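Axin interactor, dorsalization-associated protein (Danio rerio, PDB 2QZQ) acts as a ventralizing factor in the embryo, binding axin, disrupting its homodimers and so blocking axin-mediated JNK activation. Local coordinates at residues L25-Q30 against S101-A106; A57-K60 against I65-S68. All blocks are in the same frame, centred on the assembly; numbering follows the deposited sequence.

Interaction 1: L25-Q30 against S101-A106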
ATOM      1  N   LEU A  25      -5.541  10.087  -7.810  1.00 15.75           N
ATOM      2  CA  LEU A  25      -4.838  11.278  -7.339  1.00 15.48           C
ATOM      3  C   LEU A  25      -5.229  12.446  -8.249  1.00 16.78           C
ATOM      4  O   LEU A  25      -5.371  12.279  -9.463  1.00 15.87           O
ATOM      5  CB  LEU A  25      -3.312  11.048  -7.361  1.00 15.89           C
ATOM      6  CG  LEU A  25      -2.690   9.942  -6.488  1.00 14.80           C
ATOM      7  CD1 LEU A  25      -1.235   9.606  -6.920  1.00 15.48           C
ATOM      8  CD2 LEU A  25      -2.697  10.300  -5.024  1.00 13.80           C
ATOM      9  N   LYS A  26      -5.444  13.624  -7.677  1.00 17.11           N
ATOM     10  CA  LYS A  26      -5.887  14.760  -8.486  1.00 20.00           C
ATOM     11  C   LYS A  26      -4.870  15.032  -9.607  1.00 19.28           C
ATOM     12  O   LYS A  26      -5.223  15.446 -10.692  1.00 19.03           O
ATOM     13  CB  LYS A  26      -6.042  16.018  -7.617  1.00 20.76           C
ATOM     14  CG  LYS A  26      -7.312  16.058  -6.771  1.00 26.88           C
ATOM     15  CD  LYS A  26      -7.059  16.616  -5.352  1.00 32.54           C
ATOM     16  CE  LYS A  26      -7.316  18.111  -5.221  1.00 35.95           C
ATOM     17  NZ  LYS A  26      -7.882  18.414  -3.845  1.00 35.70           N
ATOM     18  N   ASP A  27      -3.613  14.755  -9.318  1.00 19.13           N
ATOM     19  CA  ASP A  27      -2.507  15.058 -10.230  1.00 18.66           C
ATOM     20  C   ASP A  27      -1.814  13.754 -10.639  1.00 17.91           C
ATOM     21  O   ASP A  27      -0.622  13.763 -10.922  1.00 16.86           O
ATOM     22  CB  ASP A  27      -1.521  16.033  -9.561  1.00 19.01           C
ATOM     23  CG  ASP A  27      -1.069  15.567  -8.180  1.00 21.68           C
ATOM     24  OD1 ASP A  27      -1.541  14.500  -7.703  1.00 22.37           O
ATOM     25  OD2 ASP A  27      -0.237  16.270  -7.564  1.00 21.85           O
ATOM     26  N   ALA A  28      -2.571  12.640 -10.705  1.00 16.78           N
ATOM     27  CA  ALA A  28      -1.985  11.312 -11.003  1.00 16.50           C
ATOM     28  C   ALA A  28      -1.075  11.328 -12.237  1.00 16.47           C
ATOM     29  O   ALA A  28       0.065  10.888 -12.178  1.00 16.04           O
ATOM     30  CB  ALA A  28      -3.087  10.246 -11.193  1.00 16.57           C
ATOM     31  N   GLY A  29      -1.600  11.843 -13.346  1.00 16.30           N
ATOM     32  CA  GLY A  29      -0.888  11.849 -14.633  1.00 17.01           C
ATOM     33  C   GLY A  29       0.412  12.667 -14.671  1.00 17.33           C
ATOM     34  O   GLY A  29       1.241  12.468 -15.567  1.00 17.27           O
ATOM     35  N   GLN A  30       0.574  13.579 -13.721  1.00 17.54           N
ATOM     36  CA  GLN A  30       1.800  14.379 -13.576  1.00 18.20           C
ATOM     37  C   GLN A  30       2.930  13.647 -12.871  1.00 18.74           C
ATOM     38  O   GLN A  30       4.111  14.084 -12.945  1.00 19.38           O
ATOM     39  CB  GLN A  30       1.512  15.655 -12.779  1.00 17.88           C
ATOM     40  CG  GLN A  30       0.391  16.519 -13.348  1.00 17.62           C
ATOM     41  CD  GLN A  30       0.429  17.936 -12.831  1.00 19.19           C
ATOM     42  OE1 GLN A  30       0.808  18.192 -11.674  1.00 19.13           O
ATOM     43  NE2 GLN A  30       0.039  18.885 -13.692  1.00 20.14           N
ATOM     44  N   SER A 101      10.181  11.084  -3.785  1.00 21.63           N
ATOM     45  CA  SER A 101       9.459  11.687  -2.678  1.00 21.24           C
ATOM     46  C   SER A 101       8.266  10.763  -2.401  1.00 20.11           C
ATOM     47  O   SER A 101       7.725  10.156  -3.317  1.00 18.12           O
ATOM     48  CB  SER A 101       8.973  13.079  -3.082  1.00 21.27           C
ATOM     49  OG  SER A 101       8.088  13.686  -2.123  1.00 22.55           O
ATOM     50  N   THR A 102       7.917  10.630  -1.130  1.00 19.63           N
ATOM     51  CA  THR A 102       6.656  10.021  -0.732  1.00 19.35           C
ATOM     52  C   THR A 102       5.618  11.135  -0.791  1.00 18.24           C
ATOM     53  O   THR A 102       5.780  12.163  -0.158  1.00 19.20           O
ATOM     54  CB  THR A 102       6.721   9.496   0.696  1.00 19.83           C
ATOM     55  OG1 THR A 102       7.791   8.558   0.803  1.00 23.51           O
ATOM     56  CG2 THR A 102       5.416   8.806   1.052  1.00 20.91           C
ATOM     57  N   LYS A 103       4.580  10.948  -1.592  1.00 16.08           N
ATOM     58  CA  LYS A 103       3.538  11.947  -1.755  1.00 15.90           C
ATOM     59  C   LYS A 103       2.472  11.769  -0.692  1.00 15.79           C
ATOM     60  O   LYS A 103       1.966  12.728  -0.103  1.00 15.95           O
ATOM     61  CB  LYS A 103       2.887  11.728  -3.116  1.00 15.50           C
ATOM     62  CG  LYS A 103       1.801  12.741  -3.496  1.00 16.32           C
ATOM     63  CD  LYS A 103       1.421  12.466  -4.963  1.00 19.58           C
ATOM     64  CE  LYS A 103       0.434  13.457  -5.474  1.00 22.62           C
ATOM     65  NZ  LYS A 103       1.150  14.751  -5.697  1.00 24.45           N
ATOM     66  N   CYS A 104       2.105  10.517  -0.462  1.00 15.38           N
ATOM     67  CA  CYS A 104       0.955  10.238   0.400  1.00 14.67           C
ATOM     68  C   CYS A 104       0.982   8.774   0.771  1.00 14.17           C
ATOM     69  O   CYS A 104       1.774   7.999   0.228  1.00 14.42           O
ATOM     70  CB  CYS A 104      -0.345  10.602  -0.337  1.00 13.79           C
ATOM     71  SG  CYS A 104      -0.548   9.735  -1.951  1.00 16.48           S
ATOM     72  N   PHE A 105       0.136   8.399   1.726  1.00 14.24           N
ATOM     73  CA  PHE A 105       0.063   7.021   2.167  1.00 14.03           C
ATOM     74  C   PHE A 105      -1.367   6.608   2.552  1.00 14.52           C
ATOM     75  O   PHE A 105      -2.257   7.440   2.807  1.00 14.80           O
ATOM     76  CB  PHE A 105       1.018   6.775   3.337  1.00 13.91           C
ATOM     77  CG  PHE A 105       0.607   7.489   4.624  1.00 13.71           C
ATOM     78  CD1 PHE A 105       0.889   8.835   4.810  1.00 14.66           C
ATOM     79  CD2 PHE A 105      -0.073   6.802   5.624  1.00 13.55           C
ATOM     80  CE1 PHE A 105       0.528   9.486   5.990  1.00 15.31           C
ATOM     81  CE2 PHE A 105      -0.450   7.438   6.827  1.00 13.87           C
ATOM     82  CZ  PHE A 105      -0.160   8.777   7.009  1.00 17.87           C
ATOM     83  N   ALA A 106      -1.567   5.302   2.573  1.00 15.00           N
ATOM     84  CA  ALA A 106      -2.824   4.703   3.014  1.00 14.70           C
ATOM     85  C   ALA A 106      -2.394   3.606   3.952  1.00 14.93           C
ATOM     86  O   ALA A 106      -1.282   3.083   3.847  1.00 13.73           O
ATOM     87  CB  ALA A 106      -3.587   4.102   1.819  1.00 14.87           C
TER
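Lys103 runs straight out from its strand, with CG anti to the backbone N (chi1 -177°), and bends only at its last torsion, which turns NZ onto the carboxylate of Asp27. The Asp27 CG sits between its own backbone N and carbonyl carbon (chi1 52°), which points the carboxylate at Lys103 as it comes from the opposite direction. NZ of Lys103 lies 2.8 Å from OD2 of Asp27, in a salt bridge that is also a hydrogen bond. It comes to the syn side of OD2, somewhat out of the carboxylate plane. OD1 of Asp27 lies 3.2 Å from CE of Lys103 and a little farther from NZ. The ionic pair is only partly buried.

Beside it is a buried apolar contact. The CD2 methyl of Leu25 rests on SG of Cys104 at 3.8 Å, and CD1 of Leu25 lies more loosely along the Lys103 chain. Phe90 of strand 85-94 also touches Leu25, and Leu122 of strand 116-124 also touches Cys104.

Leu25 to Ala28 form a type I beta turn, closed by the bond from Ala28 N to Leu25 O. The arrangement packs a loop that follows strand 15-24 against strand 99-109 within the beta sandwich of this C-terminal C2 domain.

Interaction 2: A57-K60 against I65-S68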
ATOM      1  N   ALA A  57       4.815   1.982 -12.221  1.00 19.50           N
ATOM      2  CA  ALA A  57       3.599   1.868 -12.994  1.00 20.98           C
ATOM      3  C   ALA A  57       3.687   2.809 -14.198  1.00 22.20           C
ATOM      4  O   ALA A  57       4.114   3.968 -14.064  1.00 22.80           O
ATOM      5  CB  ALA A  57       2.383   2.218 -12.128  1.00 20.42           C
ATOM      6  N   THR A  58       3.244   2.325 -15.353  1.00 23.02           N
ATOM      7  CA  THR A  58       3.359   3.087 -16.603  1.00 24.46           C
ATOM      8  C   THR A  58       1.998   3.476 -17.147  1.00 24.74           C
ATOM      9  O   THR A  58       1.885   4.375 -17.985  1.00 24.85           O
ATOM     10  CB  THR A  58       4.167   2.274 -17.671  1.00 24.40           C
ATOM     11  OG1 THR A  58       3.572   0.978 -17.836  1.00 25.98           O
ATOM     12  CG2 THR A  58       5.607   2.086 -17.197  1.00 25.28           C
ATOM     13  N   ARG A  59       0.949   2.815 -16.665  1.00 24.94           N
ATOM     14  CA  ARG A  59      -0.386   3.080 -17.162  1.00 25.78           C
ATOM     15  C   ARG A  59      -1.001   4.257 -16.402  1.00 25.63           C
ATOM     16  O   ARG A  59      -1.615   4.072 -15.347  1.00 25.58           O
ATOM     17  CB  ARG A  59      -1.267   1.818 -17.086  1.00 25.70           C
ATOM     18  CG  ARG A  59      -0.720   0.597 -17.884  1.00 28.55           C
ATOM     19  CD  ARG A  59      -1.316  -0.730 -17.353  1.00 28.34           C
ATOM     20  NE  ARG A  59      -2.775  -0.665 -17.330  1.00 32.68           N
ATOM     21  CZ  ARG A  59      -3.545  -1.310 -16.460  1.00 34.31           C
ATOM     22  NH1 ARG A  59      -3.007  -2.077 -15.506  1.00 33.93           N
ATOM     23  NH2 ARG A  59      -4.861  -1.178 -16.545  1.00 34.49           N
ATOM     24  N   LYS A  60      -0.821   5.463 -16.948  1.00 25.23           N
ATOM     25  CA  LYS A  60      -1.220   6.712 -16.279  1.00 24.85           C
ATOM     26  C   LYS A  60      -2.381   7.353 -17.023  1.00 24.84           C
ATOM     27  O   LYS A  60      -2.449   7.305 -18.257  1.00 24.83           O
ATOM     28  CB  LYS A  60      -0.040   7.707 -16.188  1.00 25.22           C
ATOM     29  CG  LYS A  60       1.243   7.172 -15.503  1.00 25.21           C
ATOM     30  CD  LYS A  60       2.113   8.325 -14.993  1.00 25.53           C
ATOM     31  CE  LYS A  60       2.444   9.359 -16.094  1.00 24.57           C
ATOM     32  NZ  LYS A  60       3.587  10.217 -15.675  1.00 23.04           N
ATOM     33  N   ILE A  65      -3.522   6.180 -11.655  1.00 18.97           N
ATOM     34  CA  ILE A  65      -2.402   5.381 -12.090  1.00 18.73           C
ATOM     35  C   ILE A  65      -2.817   3.950 -11.836  1.00 19.05           C
ATOM     36  O   ILE A  65      -3.164   3.588 -10.708  1.00 16.54           O
ATOM     37  CB  ILE A  65      -1.121   5.746 -11.316  1.00 18.77           C
ATOM     38  CG1 ILE A  65      -0.661   7.140 -11.750  1.00 19.27           C
ATOM     39  CG2 ILE A  65       0.012   4.728 -11.564  1.00 19.09           C
ATOM     40  CD1 ILE A  65       0.019   7.896 -10.647  1.00 19.53           C
ATOM     41  N   HIS A  66      -2.802   3.151 -12.902  1.00 19.40           N
ATOM     42  CA  HIS A  66      -3.139   1.728 -12.828  1.00 19.88           C
ATOM     43  C   HIS A  66      -1.885   0.892 -12.580  1.00 20.65           C
ATOM     44  O   HIS A  66      -0.861   1.087 -13.240  1.00 20.78           O
ATOM     45  CB  HIS A  66      -3.886   1.297 -14.099  1.00 19.90           C
ATOM     46  CG  HIS A  66      -5.174   2.035 -14.289  1.00 20.26           C
ATOM     47  ND1 HIS A  66      -5.241   3.274 -14.883  1.00 22.70           N
ATOM     48  CD2 HIS A  66      -6.426   1.746 -13.885  1.00 19.69           C
ATOM     49  CE1 HIS A  66      -6.484   3.716 -14.846  1.00 19.83           C
ATOM     50  NE2 HIS A  66      -7.222   2.805 -14.242  1.00 23.49           N
ATOM     51  N   PHE A  67      -1.972  -0.004 -11.593  1.00 20.18           N
ATOM     52  CA  PHE A  67      -0.886  -0.865 -11.172  1.00 20.72           C
ATOM     53  C   PHE A  67      -1.145  -2.309 -11.584  1.00 22.05           C
ATOM     54  O   PHE A  67      -0.280  -2.937 -12.231  1.00 21.56           O
ATOM     55  CB  PHE A  67      -0.710  -0.813  -9.639  1.00 20.50           C
ATOM     56  CG  PHE A  67       0.092   0.373  -9.157  1.00 19.22           C
ATOM     57  CD1 PHE A  67       1.461   0.256  -8.902  1.00 19.63           C
ATOM     58  CD2 PHE A  67      -0.517   1.623  -9.003  1.00 19.17           C
ATOM     59  CE1 PHE A  67       2.200   1.374  -8.474  1.00 17.84           C
ATOM     60  CE2 PHE A  67       0.214   2.747  -8.589  1.00 18.21           C
ATOM     61  CZ  PHE A  67       1.576   2.626  -8.322  1.00 17.27           C
ATOM     62  N   SER A  68      -2.332  -2.816 -11.208  1.00 22.25           N
ATOM     63  CA  SER A  68      -2.734  -4.209 -11.453  1.00 23.09           C
ATOM     64  C   SER A  68      -1.610  -5.170 -11.104  1.00 23.16           C
ATOM     65  O   SER A  68      -1.140  -5.922 -11.956  1.00 23.97           O
ATOM     66  CB  SER A  68      -3.164  -4.404 -12.912  1.00 22.78           C
ATOM     67  OG  SER A  68      -4.129  -3.445 -13.295  1.00 22.74           O
TER
HETATM   68  O   HOH W   1       1.150   0.226 -14.892  1.00 21.80           O
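Arg59 lays its guanidinium over CB of His66 in a short antiparallel beta hairpin, in which the weakly bonded strand 59-60 folds back on strand 64-72 at the border of the C2-type sandwich.

The backbone bonds come first. His66 N donates to Arg59 O at 2.9 Å. Lys60 and Ile65 follow as a non-hydrogen-bonded pair. Nearer Ala57 a water takes over as the bridge. It accepts from Thr58 N and donates to His66 O.

The apolar contacts gather round Ala57. CB of Ala57 sits over the centre of one face of the Phe67 ring, a CH-pi contact 3.8 Å from the centroid and 12° off the ring normal. CB of Ala57 also presses on CG2 of Ile65 at 3.5 Å, tighter than usual for two carbons. Ile20 and Ile23 of strand 15-24 and Ile36 of strand 34-41 also touch the Phe67 side chain. With an alanine at Phe67 the ring is gone, and the Ala57 methyl would probably lose its support while a gap opened beside these isoleucines. The Lys60 side chain brushes Ile65, but its NZ turns to Cys31 O.

The Arg59 side chain makes one packing contact and one hydrogen bond. Its chain bends at chi3 (53°), which brings the guanidinium back over His66. In the packing contact, CB of His66 lies beneath the centre of one guanidinium face, 3.5 Å from CZ of Arg59. The two side chains cross at about a right angle. The hydrogen bond holds the guanidinium at its edge: NH1 of Arg59 donates to OG of Ser68 at 2.8 Å, with OG only 5° out of the guanidinium plane.

From the N terminus, strand 15-24 leads into the loop at 25-30. The chain then passes through strand 34-41 to 57-60 and turns straight back at 65-68, where interaction 2 closes a short hairpin loop. Much later it reaches 101-106 on strand 99-109, and interaction 1 closes a long loop. The short loop lies wholly within the long one, and the two do not cross. Their centres are about 12 Å apart, and they touch: Ala28 O lies 3.4 Å from CD1 of Ile65, and Gly29 O receives a weak bond from Lys60 NZ. The 25-30 loop thus sits between the end hairpin and strand 99-109.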